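Local coordinates for fructose transport system repressor FruR (Pseudomonas putida, PDB 3O75), which probably represses fructose transport genes as a DNA-binding regulator of the LacI family and binds fructose 1-phosphate in its sugar-binding domain, at residues 87-92 with 132-137; 100-105 with 261-266; 209-214 with 223-228. All blocks are in the same frame, centred on the assembly; numbering follows the deposited sequence.

Contact 1: 87-92 with 132-137; sequences AIDRRL and LSVSQA. With F1X (1-O-phosphono-beta-D-fructofuranose), chain C.
Arg90 and Val134 bring the backbones closest, their CA atoms 6.1 Å apart, where the loop leaving strand 85-88 faces the first turn of helix 133-145. No hydrogen bond joins the two segments directly, and side chains make the contact. The bend of Arg90 at chi2 (94°) swings its guanidinium to Leu132, whose CD1 sits over one face, offset toward the rim, 3.5 Å from Arg90 NH2. Nearer its base, the Arg90 side chain touches Val134, CG to CG1 4.3 Å. The two segments belong to different lobes of the periplasmic-binding-protein fold of the LacI family, and the fructose 1-phosphate lies in the cleft between them. The edge of the Arg90 guanidinium is turned to the sugar: NE gives O4 of the ligand an almost straight bond of 3.1 Å (175°), while NH2 meets O6 at a distance so short that its length is doubtful. Asp89 divides its carboxylate, OD1 accepting from the ligand O3 at 2.8 Å and OD2 from O4, and OD2 also forms a salt bridge of 3.6 Å with Arg90 NE. Arg90 NH1 forms a salt bridge with Asp42 and a hydrogen bond to the carbonyl of Ser66.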
loop_
_atom_site.group_PDB
_atom_site.type_symbol
_atom_site.label_atom_id
_atom_site.label_comp_id
_atom_site.label_asym_id
_atom_site.label_seq_id
_atom_site.Cartn_x
_atom_site.Cartn_y
_atom_site.Cartn_z
ATOM N N ALA A 87 -14.894 11.952 -9.550
ATOM C CA ALA A 87 -13.498 12.299 -9.332
ATOM C C ALA A 87 -13.090 12.166 -7.875
ATOM O O ALA A 87 -13.850 12.503 -6.965
ATOM C CB ALA A 87 -13.207 13.700 -9.833
ATOM N N ILE A 88 -11.880 11.660 -7.668
ATOM C CA ILE A 88 -11.284 11.595 -6.347
ATOM C C ILE A 88 -9.874 12.160 -6.439
ATOM O O ILE A 88 -9.168 11.928 -7.422
ATOM C CB ILE A 88 -11.229 10.149 -5.817
ATOM C CG1 ILE A 88 -12.642 9.616 -5.565
ATOM C CG2 ILE A 88 -10.394 10.075 -4.546
ATOM C CD1 ILE A 88 -12.681 8.229 -4.939
ATOM N N ASP A 89 -9.479 12.912 -5.420
ATOM C CA ASP A 89 -8.148 13.505 -5.355
ATOM C C ASP A 89 -7.923 14.589 -6.415
ATOM O O ASP A 89 -7.825 15.765 -6.075
ATOM C CB ASP A 89 -7.065 12.427 -5.428
ATOM C CG ASP A 89 -5.696 12.955 -5.043
ATOM O OD1 ASP A 89 -5.219 12.623 -3.935
ATOM O OD2 ASP A 89 -5.104 13.705 -5.849
ATOM N N ARG A 90 -7.823 14.203 -7.686
ATOM C CA ARG A 90 -7.728 15.193 -8.763
ATOM C C ARG A 90 -9.110 15.567 -9.294
ATOM O O ARG A 90 -9.839 14.717 -9.803
ATOM C CB ARG A 90 -6.842 14.704 -9.916
ATOM C CG ARG A 90 -5.379 14.486 -9.550
ATOM C CD ARG A 90 -5.130 13.037 -9.176
ATOM N NE ARG A 90 -3.710 12.738 -9.007
ATOM C CZ ARG A 90 -2.923 12.283 -9.977
ATOM N NH1 ARG A 90 -3.412 12.091 -11.195
ATOM N NH2 ARG A 90 -1.646 12.022 -9.735
ATOM N N ARG A 91 -9.459 16.844 -9.185
ATOM C CA ARG A 91 -10.769 17.317 -9.620
ATOM C C ARG A 91 -10.972 17.160 -11.124
ATOM O O ARG A 91 -10.027 17.280 -11.909
ATOM C CB ARG A 91 -10.973 18.785 -9.233
ATOM C CG ARG A 91 -9.988 19.725 -9.898
ATOM C CD ARG A 91 -10.672 20.963 -10.462
ATOM N NE ARG A 91 -10.784 22.043 -9.486
ATOM C CZ ARG A 91 -11.144 23.286 -9.792
ATOM N NH1 ARG A 91 -11.425 23.605 -11.049
ATOM N NH2 ARG A 91 -11.220 24.212 -8.845
ATOM N N LEU A 92 -12.210 16.878 -11.514
ATOM C CA LEU A 92 -12.610 16.957 -12.908
ATOM C C LEU A 92 -13.482 18.200 -13.070
ATOM O O LEU A 92 -13.912 18.787 -12.078
ATOM C CB LEU A 92 -13.369 15.699 -13.323
ATOM C CG LEU A 92 -12.536 14.418 -13.435
ATOM C CD1 LEU A 92 -13.431 13.202 -13.610
ATOM C CD2 LEU A 92 -11.528 14.512 -14.577
ATOM N N LEU A 132 -0.276 19.152 -13.237
ATOM C CA LEU A 132 -1.491 18.688 -12.573
ATOM C C LEU A 132 -2.136 19.760 -11.696
ATOM O O LEU A 132 -1.449 20.553 -11.053
ATOM C CB LEU A 132 -1.211 17.433 -11.745
ATOM C CG LEU A 132 -1.189 16.107 -12.503
ATOM C CD1 LEU A 132 -0.928 14.959 -11.545
ATOM C CD2 LEU A 132 -2.500 15.899 -13.246
ATOM N N SER A 133 -3.465 19.767 -11.676
ATOM C CA SER A 133 -4.219 20.713 -10.868
ATOM C C SER A 133 -3.800 20.644 -9.410
ATOM O O SER A 133 -3.574 21.668 -8.771
ATOM C CB SER A 133 -5.718 20.437 -10.973
ATOM O OG SER A 133 -6.453 21.351 -10.171
ATOM N N VAL A 134 -3.697 19.429 -8.888
ATOM C CA VAL A 134 -3.371 19.242 -7.482
ATOM C C VAL A 134 -1.987 19.808 -7.166
ATOM O O VAL A 134 -1.752 20.349 -6.084
ATOM C CB VAL A 134 -3.465 17.754 -7.076
ATOM C CG1 VAL A 134 -2.333 16.950 -7.696
ATOM C CG2 VAL A 134 -3.446 17.624 -5.575
ATOM N N SER A 135 -1.077 19.694 -8.128
ATOM C CA SER A 135 0.281 20.191 -7.958
ATOM C C SER A 135 0.324 21.711 -8.015
ATOM O O SER A 135 1.061 22.346 -7.260
ATOM C CB SER A 135 1.206 19.585 -9.014
ATOM O OG SER A 135 1.275 18.176 -8.871
ATOM N N GLN A 136 -0.473 22.292 -8.907
ATOM C CA GLN A 136 -0.549 23.744 -9.032
ATOM C C GLN A 136 -1.096 24.389 -7.764
ATOM O O GLN A 136 -0.646 25.463 -7.364
ATOM C CB GLN A 136 -1.392 24.147 -10.245
ATOM C CG GLN A 136 -0.774 23.744 -11.578
ATOM C CD GLN A 136 -1.707 23.966 -12.756
ATOM O OE1 GLN A 136 -2.819 24.472 -12.599
ATOM N NE2 GLN A 136 -1.257 23.579 -13.944
ATOM N N ALA A 137 -2.062 23.733 -7.132
ATOM C CA ALA A 137 -2.620 24.233 -5.879
ATOM C C ALA A 137 -1.596 24.164 -4.748
ATOM O O ALA A 137 -1.496 25.080 -3.933
ATOM C CB ALA A 137 -3.882 23.459 -5.506
HETATM C C1 F1X C . -1.371 11.197 -1.961
HETATM O O1 F1X C . -0.260 11.020 -1.095
HETATM P P1 F1X C . -0.243 11.794 0.314
HETATM C C2 F1X C . -0.971 12.136 -3.086
HETATM O O2 F1X C . -0.181 13.213 -2.566
HETATM C C3 F1X C . -2.207 12.688 -3.781
HETATM O O3 F1X C . -2.769 13.793 -3.078
HETATM C C4 F1X C . -1.644 13.062 -5.129
HETATM O O4 F1X C . -2.636 13.236 -6.144
HETATM C C5 F1X C . -0.812 11.816 -5.362
HETATM O O5 F1X C . -0.222 11.470 -4.103
HETATM C C6 F1X C . 0.198 12.042 -6.460
HETATM O O6 F1X C . -0.486 11.671 -7.650
HETATM O O1P F1X C . -0.334 13.252 -0.055
HETATM O O2P F1X C . -1.452 11.270 1.040
HETATM O O3P F1X C . 1.083 11.405 0.919
#

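Contact 2: 100-105 with 261-266. With F1X (1-O-phosphono-beta-D-fructofuranose), chain C.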
loop_
_atom_site.group_PDB
_atom_site.type_symbol
_atom_site.label_atom_id
_atom_site.label_comp_id
_atom_site.label_asym_id
_atom_site.label_seq_id
_atom_site.Cartn_x
_atom_site.Cartn_y
_atom_site.Cartn_z
ATOM N N VAL A 100 -14.340 14.702 -5.313
ATOM C CA VAL A 100 -13.988 14.714 -3.900
ATOM C C VAL A 100 -12.481 14.892 -3.754
ATOM O O VAL A 100 -11.705 14.046 -4.200
ATOM C CB VAL A 100 -14.404 13.410 -3.206
ATOM C CG1 VAL A 100 -14.106 13.486 -1.711
ATOM C CG2 VAL A 100 -15.875 13.125 -3.452
ATOM N N ILE A 101 -12.065 15.986 -3.124
ATOM C CA ILE A 101 -10.651 16.344 -3.060
ATOM C C ILE A 101 -10.292 16.947 -1.704
ATOM O O ILE A 101 -11.169 17.206 -0.880
ATOM C CB ILE A 101 -10.288 17.356 -4.174
ATOM C CG1 ILE A 101 -11.003 18.688 -3.937
ATOM C CG2 ILE A 101 -10.658 16.802 -5.551
ATOM C CD1 ILE A 101 -10.807 19.689 -5.058
ATOM N N SER A 102 -8.998 17.157 -1.473
ATOM C CA SER A 102 -8.520 17.820 -0.260
ATOM C C SER A 102 -8.387 19.327 -0.471
ATOM O O SER A 102 -8.448 19.815 -1.601
ATOM C CB SER A 102 -7.168 17.245 0.171
ATOM O OG SER A 102 -7.260 15.857 0.448
ATOM N N ASP A 103 -8.206 20.060 0.622
ATOM C CA ASP A 103 -7.920 21.489 0.542
ATOM C C ASP A 103 -6.435 21.713 0.276
ATOM O O ASP A 103 -5.718 22.242 1.127
ATOM C CB ASP A 103 -8.345 22.210 1.827
ATOM C CG ASP A 103 -7.712 21.611 3.080
ATOM O OD1 ASP A 103 -7.454 20.389 3.105
ATOM O OD2 ASP A 103 -7.477 22.364 4.050
ATOM N N ASP A 104 -5.986 21.314 -0.910
ATOM C CA ASP A 104 -4.563 21.328 -1.243
ATOM C C ASP A 104 -3.883 22.682 -1.018
ATOM O O ASP A 104 -2.831 22.758 -0.384
ATOM C CB ASP A 104 -4.351 20.852 -2.686
ATOM C CG ASP A 104 -4.736 19.394 -2.882
ATOM O OD1 ASP A 104 -4.258 18.542 -2.108
ATOM O OD2 ASP A 104 -5.522 19.095 -3.803
ATOM N N ARG A 105 -4.484 23.747 -1.534
ATOM C CA ARG A 105 -3.902 25.074 -1.411
ATOM C C ARG A 105 -3.725 25.492 0.051
ATOM O O ARG A 105 -2.635 25.896 0.457
ATOM C CB ARG A 105 -4.747 26.098 -2.168
ATOM C CG ARG A 105 -4.284 27.532 -1.988
ATOM C CD ARG A 105 -4.689 28.407 -3.167
ATOM N NE ARG A 105 -3.557 28.678 -4.050
ATOM C CZ ARG A 105 -3.560 29.596 -5.011
ATOM N NH1 ARG A 105 -4.640 30.337 -5.217
ATOM N NH2 ARG A 105 -2.482 29.776 -5.763
ATOM N N VAL A 261 -12.350 18.101 1.319
ATOM C CA VAL A 261 -12.151 17.491 2.626
ATOM C C VAL A 261 -10.792 17.917 3.162
ATOM O O VAL A 261 -9.760 17.614 2.569
ATOM C CB VAL A 261 -12.214 15.956 2.565
ATOM C CG1 VAL A 261 -11.901 15.366 3.926
ATOM C CG2 VAL A 261 -13.579 15.493 2.092
ATOM N N GLY A 262 -10.800 18.629 4.282
ATOM C CA GLY A 262 -9.575 19.147 4.863
ATOM C C GLY A 262 -8.609 18.060 5.290
ATOM O O GLY A 262 -9.020 16.981 5.718
ATOM N N ARG A 263 -7.317 18.340 5.166
ATOM C CA ARG A 263 -6.302 17.425 5.667
ATOM C C ARG A 263 -6.086 17.627 7.170
ATOM O O ARG A 263 -6.286 18.723 7.698
ATOM C CB ARG A 263 -4.990 17.592 4.893
ATOM C CG ARG A 263 -5.079 17.198 3.423
ATOM C CD ARG A 263 -3.715 16.814 2.881
ATOM N NE ARG A 263 -3.790 16.210 1.552
ATOM C CZ ARG A 263 -2.944 15.284 1.104
ATOM N NH1 ARG A 263 -1.963 14.845 1.879
ATOM N NH2 ARG A 263 -3.078 14.790 -0.119
ATOM N N THR A 264 -5.692 16.564 7.860
ATOM C CA THR A 264 -5.397 16.645 9.285
ATOM C C THR A 264 -3.951 17.077 9.503
ATOM O O THR A 264 -3.026 16.449 8.994
ATOM C CB THR A 264 -5.639 15.293 9.980
ATOM O OG1 THR A 264 -6.969 14.845 9.699
ATOM C CG2 THR A 264 -5.467 15.422 11.487
ATOM N N PHE A 265 -3.765 18.152 10.261
ATOM C CA PHE A 265 -2.434 18.686 10.531
ATOM C C PHE A 265 -1.811 18.015 11.752
ATOM O O PHE A 265 -2.290 18.172 12.873
ATOM C CB PHE A 265 -2.522 20.200 10.743
ATOM C CG PHE A 265 -1.193 20.904 10.737
ATOM C CD1 PHE A 265 -0.128 20.405 10.010
ATOM C CD2 PHE A 265 -1.023 22.089 11.437
ATOM C CE1 PHE A 265 1.090 21.064 9.996
ATOM C CE2 PHE A 265 0.193 22.750 11.426
ATOM C CZ PHE A 265 1.251 22.233 10.703
ATOM N N LYS A 266 -0.749 17.251 11.529
ATOM C CA LYS A 266 0.007 16.665 12.625
ATOM C C LYS A 266 1.257 17.505 12.833
ATOM O O LYS A 266 2.234 17.364 12.100
ATOM C CB LYS A 266 0.390 15.219 12.305
ATOM C CG LYS A 266 -0.701 14.431 11.593
ATOM C CD LYS A 266 -1.353 13.400 12.492
ATOM C CE LYS A 266 -2.495 12.706 11.763
ATOM N NZ LYS A 266 -3.114 11.623 12.580
HETATM C C1 F1X C . -1.371 11.197 -1.961
HETATM O O1 F1X C . -0.260 11.020 -1.095
HETATM P P1 F1X C . -0.243 11.794 0.314
HETATM C C2 F1X C . -0.971 12.136 -3.086
HETATM O O2 F1X C . -0.181 13.213 -2.566
HETATM C C3 F1X C . -2.207 12.688 -3.781
HETATM O O3 F1X C . -2.769 13.793 -3.078
HETATM C C4 F1X C . -1.644 13.062 -5.129
HETATM O O4 F1X C . -2.636 13.236 -6.144
HETATM C C5 F1X C . -0.812 11.816 -5.362
HETATM O O5 F1X C . -0.222 11.470 -4.103
HETATM C C6 F1X C . 0.198 12.042 -6.460
HETATM O O6 F1X C . -0.486 11.671 -7.650
HETATM O O1P F1X C . -0.334 13.252 -0.055
HETATM O O2P F1X C . -1.452 11.270 1.040
HETATM O O3P F1X C . 1.083 11.405 0.919
HETATM O O HOH W 1 -5.544 14.713 -1.709
HETATM O O HOH W 2 -8.491 15.007 3.385
#
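Val261, Arg263 and Asp103 have the most surface buried here, and each is held in a different way. Val261 is fixed by its backbone: its N donates to Ile101 O at 2.7 Å, nearly in line with the carbonyl bond, and its O takes a CA-H contact from Ser102 CA, 3.1 Å from Val261 O. Its CG2 packs against Val100 CG1. Asp103 reaches across with its carboxylate, CG tucked between backbone N and carbonyl carbon (chi1 55°), and OD1 accepts from Arg263 N at 2.9 Å on the syn side. With an alanine in place of Asp103, the Arg263 amide would probably lose this acceptor, and the turn into 263 would be tied less firmly to the start of helix 104-116. Arg263 then runs out extended past Ser102 to the phosphate, where NH1 and NH2 both donate to ligand O1P, at 3.0 Å and 3.1 Å. A water accepts from Arg263 NH2 and also bonds Ser102 OG and the sugar O3. Asp104, paired with Arg138, adds negative charge near Arg263 without any N-H aimed at it. The two segments are paired crossovers between the lobes, typical of the LacI-type sugar-binding fold, with Arg263 supplying part of the phosphate site.

Contact 3: 209-214 with 223-228; sequences LQLGTF and LPLPVN. With F1X (1-O-phosphono-beta-D-fructofuranose), chain C.
Gly212 and Asn228 form a parallel bridge, with Asn228 N bonded to Leu211 O at 3.1 Å and Thr213 N to Asn228 O at 2.9 Å, while the short segments 209-213 and 225-228 run 39° apart. Asn228 O also receives a CA-H contact from Gly212. Toward the start of both segments the backbones diverge, and a water bridges them, donating to Leu209 O and to Pro226 O. Beside it the leucines close up. Leu225 CG lies anti to the backbone N (chi1 178°), and its two methyls do separate work: CD1 rests 3.3 Å from Leu209 O, while CD2 meets Leu211 CD2 at 4.0 Å and Leu209 CD2 at 4.2 Å. The Leu225 side chain lies roughly perpendicular to that of Leu211, while the Val227 side chain runs alongside Leu211, CG2 of the valine 4.1 Å from CB of the leucine. The other valine methyl, CG1, touches Thr213 CG2. Leu192 and Phe196 of helix 189-200 cover Leu211. The polar ends turn to other partners: Thr213 OG1 bonds Phe214 O and Thr186, and the Asn228 amide bonds Ile269 N and Ser114. Strand 210-214 ends with Phe214 at the ligand phosphate. Such a strand, running through the core to end at the cleft, belongs to the parallel sheet of a LacI-type sugar-binding lobe.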
loop_
_atom_site.group_PDB
_atom_site.type_symbol
_atom_site.label_atom_id
_atom_site.label_comp_id
_atom_site.label_asym_id
_atom_site.label_seq_id
_atom_site.Cartn_x
_atom_site.Cartn_y
_atom_site.Cartn_z
ATOM N N LEU A 209 16.961 19.072 9.651
ATOM C CA LEU A 209 16.342 20.198 8.960
ATOM C C LEU A 209 14.861 20.207 9.306
ATOM O O LEU A 209 14.312 19.188 9.722
ATOM C CB LEU A 209 16.519 20.100 7.442
ATOM C CG LEU A 209 15.670 19.075 6.681
ATOM C CD1 LEU A 209 15.682 19.362 5.182
ATOM C CD2 LEU A 209 16.124 17.645 6.957
ATOM N N GLN A 210 14.220 21.359 9.148
ATOM C CA GLN A 210 12.786 21.459 9.372
ATOM C C GLN A 210 12.055 20.824 8.195
ATOM O O GLN A 210 12.253 21.210 7.043
ATOM C CB GLN A 210 12.367 22.918 9.545
ATOM C CG GLN A 210 13.112 23.658 10.655
ATOM C CD GLN A 210 12.451 23.522 12.020
ATOM O OE1 GLN A 210 13.084 23.744 13.053
ATOM N NE2 GLN A 210 11.171 23.169 12.028
ATOM N N LEU A 211 11.203 19.853 8.493
ATOM C CA LEU A 211 10.558 19.064 7.460
ATOM C C LEU A 211 9.040 19.157 7.553
ATOM O O LEU A 211 8.458 18.956 8.618
ATOM C CB LEU A 211 10.993 17.607 7.605
ATOM C CG LEU A 211 11.438 16.829 6.366
ATOM C CD1 LEU A 211 12.266 17.704 5.440
ATOM C CD2 LEU A 211 12.218 15.587 6.784
ATOM N N GLY A 212 8.398 19.452 6.431
ATOM C CA GLY A 212 6.951 19.395 6.349
ATOM C C GLY A 212 6.565 18.569 5.139
ATOM O O GLY A 212 7.193 18.683 4.087
ATOM N N THR A 213 5.541 17.732 5.273
ATOM C CA THR A 213 5.133 16.892 4.154
ATOM C C THR A 213 3.628 16.706 4.054
ATOM O O THR A 213 2.918 16.684 5.061
ATOM C CB THR A 213 5.763 15.480 4.224
ATOM O OG1 THR A 213 5.431 14.752 3.034
ATOM C CG2 THR A 213 5.228 14.709 5.428
ATOM N N PHE A 214 3.154 16.571 2.823
ATOM C CA PHE A 214 1.836 16.017 2.573
ATOM C C PHE A 214 1.897 14.523 2.865
ATOM O O PHE A 214 2.917 13.879 2.623
ATOM C CB PHE A 214 1.423 16.257 1.121
ATOM C CG PHE A 214 0.690 17.546 0.911
ATOM C CD1 PHE A 214 1.360 18.758 0.949
ATOM C CD2 PHE A 214 -0.672 17.549 0.681
ATOM C CE1 PHE A 214 0.678 19.950 0.763
ATOM C CE2 PHE A 214 -1.358 18.739 0.495
ATOM C CZ PHE A 214 -0.681 19.939 0.537
ATOM N N LEU A 223 10.719 8.661 14.333
ATOM C CA LEU A 223 11.881 9.406 13.870
ATOM C C LEU A 223 12.364 10.332 14.969
ATOM O O LEU A 223 11.558 10.960 15.652
ATOM C CB LEU A 223 11.531 10.235 12.635
ATOM C CG LEU A 223 12.416 10.032 11.406
ATOM C CD1 LEU A 223 11.754 9.070 10.443
ATOM C CD2 LEU A 223 12.699 11.354 10.716
ATOM N N PRO A 224 13.688 10.423 15.146
ATOM C CA PRO A 224 14.241 11.409 16.079
ATOM C C PRO A 224 13.933 12.803 15.550
ATOM O O PRO A 224 13.597 13.713 16.307
ATOM C CB PRO A 224 15.744 11.137 16.019
ATOM C CG PRO A 224 15.965 10.509 14.677
ATOM C CD PRO A 224 14.734 9.701 14.403
ATOM N N LEU A 225 14.049 12.944 14.234
ATOM C CA LEU A 225 13.726 14.178 13.531
ATOM C C LEU A 225 12.214 14.321 13.356
ATOM O O LEU A 225 11.601 13.567 12.603
ATOM C CB LEU A 225 14.408 14.168 12.162
ATOM C CG LEU A 225 14.184 15.343 11.215
ATOM C CD1 LEU A 225 14.869 16.588 11.748
ATOM C CD2 LEU A 225 14.702 14.996 9.828
ATOM N N PRO A 226 11.611 15.295 14.055
ATOM C CA PRO A 226 10.166 15.552 13.984
ATOM C C PRO A 226 9.727 16.061 12.611
ATOM O O PRO A 226 10.449 16.834 11.979
ATOM C CB PRO A 226 9.955 16.643 15.038
ATOM C CG PRO A 226 11.279 17.321 15.147
ATOM C CD PRO A 226 12.295 16.236 14.960
ATOM N N VAL A 227 8.548 15.636 12.165
ATOM C CA VAL A 227 8.030 16.033 10.862
ATOM C C VAL A 227 6.579 16.494 10.948
ATOM O O VAL A 227 5.713 15.755 11.413
ATOM C CB VAL A 227 8.102 14.874 9.854
ATOM C CG1 VAL A 227 7.526 15.305 8.512
ATOM C CG2 VAL A 227 9.536 14.390 9.700
ATOM N N ASN A 228 6.318 17.720 10.501
ATOM C CA ASN A 228 4.948 18.203 10.370
ATOM C C ASN A 228 4.271 17.574 9.160
ATOM O O ASN A 228 4.863 17.496 8.088
ATOM C CB ASN A 228 4.916 19.727 10.267
ATOM C CG ASN A 228 5.177 20.403 11.598
ATOM O OD1 ASN A 228 5.452 19.738 12.599
ATOM N ND2 ASN A 228 5.088 21.730 11.621
HETATM C C1 F1X C . -1.371 11.197 -1.961
HETATM O O1 F1X C . -0.260 11.020 -1.095
HETATM P P1 F1X C . -0.243 11.794 0.314
HETATM C C2 F1X C . -0.971 12.136 -3.086
HETATM O O2 F1X C . -0.181 13.213 -2.566
HETATM C C3 F1X C . -2.207 12.688 -3.781
HETATM O O3 F1X C . -2.769 13.793 -3.078
HETATM C C4 F1X C . -1.644 13.062 -5.129
HETATM O O4 F1X C . -2.636 13.236 -6.144
HETATM C C5 F1X C . -0.812 11.816 -5.362
HETATM O O5 F1X C . -0.222 11.470 -4.103
HETATM C C6 F1X C . 0.198 12.042 -6.460
HETATM O O6 F1X C . -0.486 11.671 -7.650
HETATM O O1P F1X C . -0.334 13.252 -0.055
HETATM O O2P F1X C . -1.452 11.270 1.040
HETATM O O3P F1X C . 1.083 11.405 0.919
HETATM O O HOH W 3 12.327 18.819 11.310
#

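All three contacts are largely buried, but they stand at different distances from the ligand. Contacts 1 and 2 meet directly through the neighbouring strands 85-88 and 98-102, and Val134 CG2 also packs against Asp104. Contact 1 bridges the cleft by side-chain packing alone, with its ligand bonds all from 87-92, whereas contact 2 ties two interlobe connections together by backbone bonds and the Asp103 carboxylate, and sends Arg263 to the phosphate. Contact 3 lies in the sheet of the other lobe, nested inside the chain loop closed by contact 2, and is chiefly strand pairing and aliphatic packing. It approaches the sugar phosphate only at Phe214, which packs against Arg263 of contact 2; contacts 1 and 3 do not touch.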